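Local coordinates for protein gamma-glutamyltranspeptidase (Ggt) (PDB 5BPK) that probably cleaves gamma-glutamyl bonds and transfers the gamma-glutamyl group to water or an acceptor, as an Ntn-hydrolase of the gamma-glutamyltranspeptidase family, at residues Ala40-Val54 against Ala64-His76. Residues are numbered along the deposited sequence; the frame is centred on the assembly and turned at random.
Sequences ALSSHPLASEIGQKV and AAVAIGFALAVVH
Ile68 is the central knob of this buried helix-helix contact, filling the shallow hollow over Gly51. With its CG1 anti to its own carbonyl carbon (chi1 -69°), the side chain leans across to helix 45-54: CG1 lies 3.7 Å from Gly51 CA, over backbone that carries no side chain, and CD1 continues to Ala40 CB on the strand. The two helices run nearly antiparallel, at 156°, and small residues let their axes come within 8.1 Å. Ala47 CB seats against Leu72, whose CD2 reaches it at 3.5 Å, and against Ala71. The branches of Ile50 divide the work, CG2 resting on Ala67 and CD1 on Ala71 CB at 3.6 Å. Val54 closes one end, straddling Ala64 with CG1 and Ala67 with CG2. At the other end Val75 lays CG2 over a face of the His44 ring, a CH-pi contact 3.8 Å from the centroid. The ring's rotation is fixed by a helix-capping bond, in which ND1 accepts, in the ring plane, from Leu46 N. The pair forms a helical hairpin flanked on one side by helix 155-168, where Pro161 and Leu165 meet Ile50 and Leu158 meets Val54. Ala40 and Leu41 join an antiparallel ladder with a strand of the other chain, and Tyr4 and Tyr18 of that chain pack on Ile68 and Leu72.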
ATOM      1  N   ALA A  40      -4.114  16.490  -5.574  1.00 12.39           N
ATOM      2  CA  ALA A  40      -4.548  15.094  -5.595  1.00 13.22           C
ATOM      3  C   ALA A  40      -3.569  14.347  -6.502  1.00 13.74           C
ATOM      4  O   ALA A  40      -3.571  14.546  -7.721  1.00 14.80           O
ATOM      5  CB  ALA A  40      -5.970  14.997  -6.119  1.00 12.76           C
ATOM      6  N   LEU A  41      -2.718  13.516  -5.912  1.00 12.84           N
ATOM      7  CA  LEU A  41      -1.638  12.864  -6.653  1.00 13.21           C
ATOM      8  C   LEU A  41      -1.722  11.348  -6.603  1.00 11.58           C
ATOM      9  O   LEU A  41      -1.819  10.757  -5.523  1.00 12.25           O
ATOM     10  CB  LEU A  41      -0.280  13.301  -6.099  1.00 13.04           C
ATOM     11  CG  LEU A  41       0.100  14.779  -6.157  1.00 18.69           C
ATOM     12  CD1 LEU A  41       1.456  14.972  -5.497  1.00 22.43           C
ATOM     13  CD2 LEU A  41       0.117  15.255  -7.591  1.00 22.21           C
ATOM     14  N   SER A  42      -1.675  10.744  -7.782  1.00 10.57           N
ATOM     15  CA  SER A  42      -1.688   9.299  -7.950  1.00 12.01           C
ATOM     16  C   SER A  42      -0.625   8.905  -8.974  1.00 11.91           C
ATOM     17  O   SER A  42       0.009   9.763  -9.586  1.00 13.42           O
ATOM     18  CB  SER A  42      -3.065   8.832  -8.428  1.00 12.13           C
ATOM     19  OG  SER A  42      -3.203   8.963  -9.841  1.00 11.95           O
ATOM     20  N   SER A  43      -0.466   7.600  -9.175  1.00 10.80           N
ATOM     21  CA  SER A  43       0.486   7.066 -10.138  1.00 11.97           C
ATOM     22  C   SER A  43      -0.016   7.054 -11.586  1.00 13.85           C
ATOM     23  O   SER A  43       0.705   6.590 -12.466  1.00 17.51           O
ATOM     24  CB  SER A  43       0.893   5.646  -9.727  1.00 12.87           C
ATOM     25  OG  SER A  43       1.692   5.680  -8.554  1.00 12.29           O
ATOM     26  N   HIS A  44      -1.235   7.522 -11.847  1.00 11.24           N
ATOM     27  CA  HIS A  44      -1.711   7.624 -13.233  1.00 12.88           C
ATOM     28  C   HIS A  44      -2.242   9.032 -13.500  1.00 13.09           C
ATOM     29  O   HIS A  44      -3.158   9.483 -12.818  1.00 13.45           O
ATOM     30  CB  HIS A  44      -2.789   6.593 -13.569  1.00 12.06           C
ATOM     31  CG  HIS A  44      -2.965   6.389 -15.042  1.00 12.76           C
ATOM     32  ND1 HIS A  44      -3.427   7.384 -15.879  1.00 13.25           N
ATOM     33  CD2 HIS A  44      -2.709   5.320 -15.838  1.00 14.34           C
ATOM     34  CE1 HIS A  44      -3.463   6.933 -17.122  1.00 15.52           C
ATOM     35  NE2 HIS A  44      -3.033   5.684 -17.125  1.00 15.79           N
ATOM     36  N   PRO A  45      -1.665   9.724 -14.493  1.00 12.33           N
ATOM     37  CA  PRO A  45      -2.076  11.100 -14.744  1.00 11.92           C
ATOM     38  C   PRO A  45      -3.571  11.285 -14.997  1.00 13.65           C
ATOM     39  O   PRO A  45      -4.096  12.315 -14.644  1.00 15.33           O
ATOM     40  CB  PRO A  45      -1.255  11.506 -15.971  1.00 14.36           C
ATOM     41  CG  PRO A  45      -0.079  10.614 -15.966  1.00 19.76           C
ATOM     42  CD  PRO A  45      -0.584   9.302 -15.406  1.00 13.61           C
ATOM     43  N   LEU A  46      -4.248  10.321 -15.616  1.00 15.24           N
ATOM     44  CA  LEU A  46      -5.702  10.462 -15.819  1.00 13.85           C
ATOM     45  C   LEU A  46      -6.456  10.456 -14.489  1.00 13.52           C
ATOM     46  O   LEU A  46      -7.400  11.226 -14.308  1.00 15.61           O
ATOM     47  CB  LEU A  46      -6.269   9.383 -16.746  1.00 14.34           C
ATOM     48  CG  LEU A  46      -5.801   9.436 -18.202  1.00 15.28           C
ATOM     49  CD1 LEU A  46      -6.249   8.191 -18.957  1.00 15.92           C
ATOM     50  CD2 LEU A  46      -6.293  10.701 -18.902  1.00 18.07           C
ATOM     51  N   ALA A  47      -6.020   9.619 -13.552  1.00 12.23           N
ATOM     52  CA  ALA A  47      -6.649   9.578 -12.238  1.00 11.15           C
ATOM     53  C   ALA A  47      -6.326  10.826 -11.419  1.00 12.64           C
ATOM     54  O   ALA A  47      -7.198  11.365 -10.742  1.00 13.27           O
ATOM     55  CB  ALA A  47      -6.260   8.306 -11.487  1.00  9.78           C
ATOM     56  N   SER A  48      -5.081  11.294 -11.495  1.00 12.25           N
ATOM     57  CA  SER A  48      -4.689  12.507 -10.790  1.00 13.01           C
ATOM     58  C   SER A  48      -5.507  13.698 -11.278  1.00 12.91           C
ATOM     59  O   SER A  48      -5.987  14.498 -10.475  1.00 14.68           O
ATOM     60  CB  SER A  48      -3.197  12.782 -10.962  1.00 12.46           C
ATOM     61  OG  SER A  48      -2.427  11.689 -10.487  1.00 13.34           O
ATOM     62  N   GLU A  49      -5.671  13.789 -12.597  1.00 14.27           N
ATOM     63  CA  GLU A  49      -6.441  14.854 -13.224  1.00 13.88           C
ATOM     64  C   GLU A  49      -7.889  14.836 -12.738  1.00 13.34           C
ATOM     65  O   GLU A  49      -8.472  15.892 -12.487  1.00 13.27           O
ATOM     66  CB  GLU A  49      -6.371  14.716 -14.755  1.00 15.71           C
ATOM     67  CG  GLU A  49      -7.132  15.768 -15.532  1.00 22.99           C
ATOM     68  CD  GLU A  49      -6.920  15.661 -17.033  1.00 31.70           C
ATOM     69  OE1 GLU A  49      -7.050  14.542 -17.597  1.00 32.04           O
ATOM     70  OE2 GLU A  49      -6.629  16.708 -17.647  1.00 38.19           O
ATOM     71  N   ILE A  50      -8.460  13.642 -12.614  1.00 13.62           N
ATOM     72  CA  ILE A  50      -9.831  13.480 -12.124  1.00 13.11           C
ATOM     73  C   ILE A  50      -9.928  13.976 -10.670  1.00 13.61           C
ATOM     74  O   ILE A  50     -10.824  14.755 -10.330  1.00 15.23           O
ATOM     75  CB  ILE A  50     -10.310  12.009 -12.273  1.00 11.56           C
ATOM     76  CG1 ILE A  50     -10.667  11.708 -13.733  1.00 12.33           C
ATOM     77  CG2 ILE A  50     -11.504  11.729 -11.384  1.00 12.10           C
ATOM     78  CD1 ILE A  50     -10.770  10.216 -14.040  1.00 13.72           C
ATOM     79  N   GLY A  51      -8.993  13.545  -9.821  1.00 12.14           N
ATOM     80  CA  GLY A  51      -8.962  14.000  -8.427  1.00 12.89           C
ATOM     81  C   GLY A  51      -8.771  15.506  -8.305  1.00 13.14           C
ATOM     82  O   GLY A  51      -9.420  16.169  -7.497  1.00 13.71           O
ATOM     83  N   GLN A  52      -7.875  16.048  -9.123  1.00 12.27           N
ATOM     84  CA  GLN A  52      -7.582  17.481  -9.100  1.00 13.05           C
ATOM     85  C   GLN A  52      -8.802  18.306  -9.534  1.00 13.29           C
ATOM     86  O   GLN A  52      -9.073  19.365  -8.959  1.00 13.64           O
ATOM     87  CB  GLN A  52      -6.372  17.801  -9.993  1.00 13.86           C
ATOM     88  CG  GLN A  52      -5.791  19.198  -9.747  1.00 12.56           C
ATOM     89  CD  GLN A  52      -5.135  19.356  -8.382  1.00 12.43           C
ATOM     90  OE1 GLN A  52      -4.513  18.424  -7.856  1.00 13.50           O
ATOM     91  NE2 GLN A  52      -5.265  20.542  -7.801  1.00 13.02           N
ATOM     92  N   LYS A  53      -9.529  17.824 -10.541  1.00 13.22           N
ATOM     93  CA  LYS A  53     -10.751  18.479 -11.000  1.00 14.41           C
ATOM     94  C   LYS A  53     -11.808  18.492  -9.896  1.00 13.84           C
ATOM     95  O   LYS A  53     -12.504  19.489  -9.732  1.00 15.31           O
ATOM     96  CB  LYS A  53     -11.281  17.809 -12.273  1.00 15.58           C
ATOM     97  CG  LYS A  53     -12.528  18.454 -12.850  1.00 20.00           C
ATOM     98  CD  LYS A  53     -12.769  17.984 -14.281  1.00 26.82           C
ATOM     99  N   VAL A  54     -11.912  17.410  -9.116  1.00 13.64           N
ATOM    100  CA  VAL A  54     -12.818  17.402  -7.957  1.00 13.09           C
ATOM    101  C   VAL A  54     -12.489  18.535  -6.974  1.00 13.48           C
ATOM    102  O   VAL A  54     -13.385  19.262  -6.540  1.00 14.67           O
ATOM    103  CB  VAL A  54     -12.860  16.033  -7.235  1.00 13.63           C
ATOM    104  CG1 VAL A  54     -13.625  16.143  -5.916  1.00 12.48           C
ATOM    105  CG2 VAL A  54     -13.495  14.972  -8.144  1.00 16.29           C
ATOM    106  N   ALA A  64     -12.237  13.795  -3.549  1.00 11.89           N
ATOM    107  CA  ALA A  64     -11.187  13.581  -4.545  1.00 11.28           C
ATOM    108  C   ALA A  64     -10.620  12.169  -4.417  1.00 10.40           C
ATOM    109  O   ALA A  64     -10.390  11.507  -5.417  1.00 11.32           O
ATOM    110  CB  ALA A  64     -10.071  14.612  -4.386  1.00 11.97           C
ATOM    111  N   ALA A  65     -10.391  11.722  -3.183  1.00 11.40           N
ATOM    112  CA  ALA A  65      -9.848  10.386  -2.936  1.00 10.61           C
ATOM    113  C   ALA A  65     -10.774   9.287  -3.457  1.00 10.77           C
ATOM    114  O   ALA A  65     -10.316   8.282  -4.005  1.00 10.57           O
ATOM    115  CB  ALA A  65      -9.556  10.195  -1.453  1.00 10.80           C
ATOM    116  N   VAL A  66     -12.079   9.479  -3.298  1.00  9.73           N
ATOM    117  CA  VAL A  66     -13.056   8.525  -3.809  1.00 11.88           C
ATOM    118  C   VAL A  66     -13.048   8.485  -5.347  1.00 10.31           C
ATOM    119  O   VAL A  66     -13.019   7.403  -5.953  1.00 12.17           O
ATOM    120  CB  VAL A  66     -14.469   8.808  -3.224  1.00 11.21           C
ATOM    121  CG1 VAL A  66     -15.550   7.995  -3.977  1.00 14.23           C
ATOM    122  CG2 VAL A  66     -14.470   8.504  -1.707  1.00 12.18           C
ATOM    123  N   ALA A  67     -13.026   9.650  -5.980  1.00 11.32           N
ATOM    124  CA  ALA A  67     -12.948   9.723  -7.444  1.00 12.89           C
ATOM    125  C   ALA A  67     -11.692   9.005  -7.967  1.00 11.09           C
ATOM    126  O   ALA A  67     -11.754   8.238  -8.932  1.00 12.99           O
ATOM    127  CB  ALA A  67     -13.000  11.173  -7.918  1.00 13.60           C
ATOM    128  N   ILE A  68     -10.560   9.229  -7.303  1.00 11.55           N
ATOM    129  CA  ILE A  68      -9.304   8.577  -7.673  1.00 11.78           C
ATOM    130  C   ILE A  68      -9.338   7.063  -7.506  1.00 10.22           C
ATOM    131  O   ILE A  68      -8.876   6.346  -8.392  1.00 11.33           O
ATOM    132  CB  ILE A  68      -8.104   9.176  -6.917  1.00  9.80           C
ATOM    133  CG1 ILE A  68      -7.848  10.605  -7.412  1.00 11.13           C
ATOM    134  CG2 ILE A  68      -6.854   8.321  -7.079  1.00 11.65           C
ATOM    135  CD1 ILE A  68      -6.809  11.357  -6.620  1.00 12.88           C
ATOM    136  N   GLY A  69      -9.893   6.588  -6.388  1.00  9.20           N
ATOM    137  CA  GLY A  69     -10.019   5.162  -6.137  1.00 10.64           C
ATOM    138  C   GLY A  69     -10.743   4.449  -7.267  1.00 10.61           C
ATOM    139  O   GLY A  69     -10.314   3.398  -7.739  1.00 11.74           O
ATOM    140  N   PHE A  70     -11.847   5.016  -7.729  1.00 10.88           N
ATOM    141  CA  PHE A  70     -12.559   4.395  -8.856  1.00 10.46           C
ATOM    142  C   PHE A  70     -11.853   4.580 -10.208  1.00 10.99           C
ATOM    143  O   PHE A  70     -11.863   3.667 -11.036  1.00 11.18           O
ATOM    144  CB  PHE A  70     -14.008   4.878  -8.943  1.00 11.41           C
ATOM    145  CG  PHE A  70     -14.890   4.341  -7.845  1.00 13.64           C
ATOM    146  CD1 PHE A  70     -15.169   2.986  -7.777  1.00 13.98           C
ATOM    147  CD2 PHE A  70     -15.431   5.182  -6.880  1.00 14.30           C
ATOM    148  CE1 PHE A  70     -15.976   2.467  -6.777  1.00 13.00           C
ATOM    149  CE2 PHE A  70     -16.245   4.667  -5.872  1.00 14.45           C
ATOM    150  CZ  PHE A  70     -16.515   3.304  -5.830  1.00 14.11           C
ATOM    151  N   ALA A  71     -11.263   5.751 -10.445  1.00 11.02           N
ATOM    152  CA  ALA A  71     -10.534   5.995 -11.702  1.00 11.10           C
ATOM    153  C   ALA A  71      -9.358   5.029 -11.869  1.00 12.41           C
ATOM    154  O   ALA A  71      -9.188   4.442 -12.931  1.00 11.52           O
ATOM    155  CB  ALA A  71     -10.066   7.447 -11.794  1.00 11.52           C
ATOM    156  N   LEU A  72      -8.580   4.827 -10.811  1.00 11.20           N
ATOM    157  CA  LEU A  72      -7.445   3.897 -10.880  1.00 10.81           C
ATOM    158  C   LEU A  72      -7.887   2.448 -11.115  1.00 11.46           C
ATOM    159  O   LEU A  72      -7.141   1.651 -11.696  1.00 12.10           O
ATOM    160  CB  LEU A  72      -6.603   3.980  -9.599  1.00 10.73           C
ATOM    161  CG  LEU A  72      -5.765   5.238  -9.388  1.00  8.83           C
ATOM    162  CD1 LEU A  72      -5.177   5.254  -7.955  1.00 10.49           C
ATOM    163  CD2 LEU A  72      -4.653   5.337 -10.433  1.00 11.00           C
ATOM    164  N   ALA A  73      -9.091   2.101 -10.656  1.00 10.78           N
ATOM    165  CA  ALA A  73      -9.655   0.771 -10.924  1.00 10.45           C
ATOM    166  C   ALA A  73      -9.840   0.490 -12.427  1.00 10.63           C
ATOM    167  O   ALA A  73      -9.905  -0.676 -12.846  1.00 11.53           O
ATOM    168  CB  ALA A  73     -10.987   0.576 -10.170  1.00 10.52           C
ATOM    169  N   VAL A  74      -9.910   1.558 -13.218  1.00 11.45           N
ATOM    170  CA  VAL A  74     -10.086   1.472 -14.662  1.00 11.14           C
ATOM    171  C   VAL A  74      -8.746   1.665 -15.396  1.00 11.60           C
ATOM    172  O   VAL A  74      -8.393   0.867 -16.250  1.00 12.25           O
ATOM    173  CB  VAL A  74     -11.120   2.520 -15.133  1.00 11.41           C
ATOM    174  CG1 VAL A  74     -11.271   2.504 -16.659  1.00 11.67           C
ATOM    175  CG2 VAL A  74     -12.450   2.265 -14.470  1.00 12.76           C
ATOM    176  N   VAL A  75      -7.996   2.702 -15.042  1.00 11.68           N
ATOM    177  CA  VAL A  75      -6.800   3.082 -15.814  1.00 10.55           C
ATOM    178  C   VAL A  75      -5.500   2.451 -15.333  1.00 10.57           C
ATOM    179  O   VAL A  75      -4.485   2.544 -16.024  1.00 12.55           O
ATOM    180  CB  VAL A  75      -6.625   4.610 -15.879  1.00 11.13           C
ATOM    181  CG1 VAL A  75      -7.866   5.256 -16.516  1.00 14.45           C
ATOM    182  CG2 VAL A  75      -6.347   5.228 -14.491  1.00 13.38           C
ATOM    183  N   HIS A  76      -5.533   1.818 -14.161  1.00 10.94           N
ATOM    184  CA  HIS A  76      -4.340   1.175 -13.597  1.00 12.06           C
ATOM    185  C   HIS A  76      -4.683  -0.206 -13.033  1.00 12.02           C
ATOM    186  O   HIS A  76      -4.479  -0.463 -11.845  1.00 12.84           O
ATOM    187  CB  HIS A  76      -3.763   2.102 -12.522  1.00 11.06           C
ATOM    188  CG  HIS A  76      -2.416   1.700 -12.006  1.00 14.24           C
ATOM    189  ND1 HIS A  76      -1.585   0.826 -12.680  1.00 15.96           N
ATOM    190  CD2 HIS A  76      -1.762   2.046 -10.871  1.00 15.28           C
ATOM    191  CE1 HIS A  76      -0.467   0.675 -11.990  1.00 17.16           C
ATOM    192  NE2 HIS A  76      -0.548   1.403 -10.888  1.00 17.17           N
TER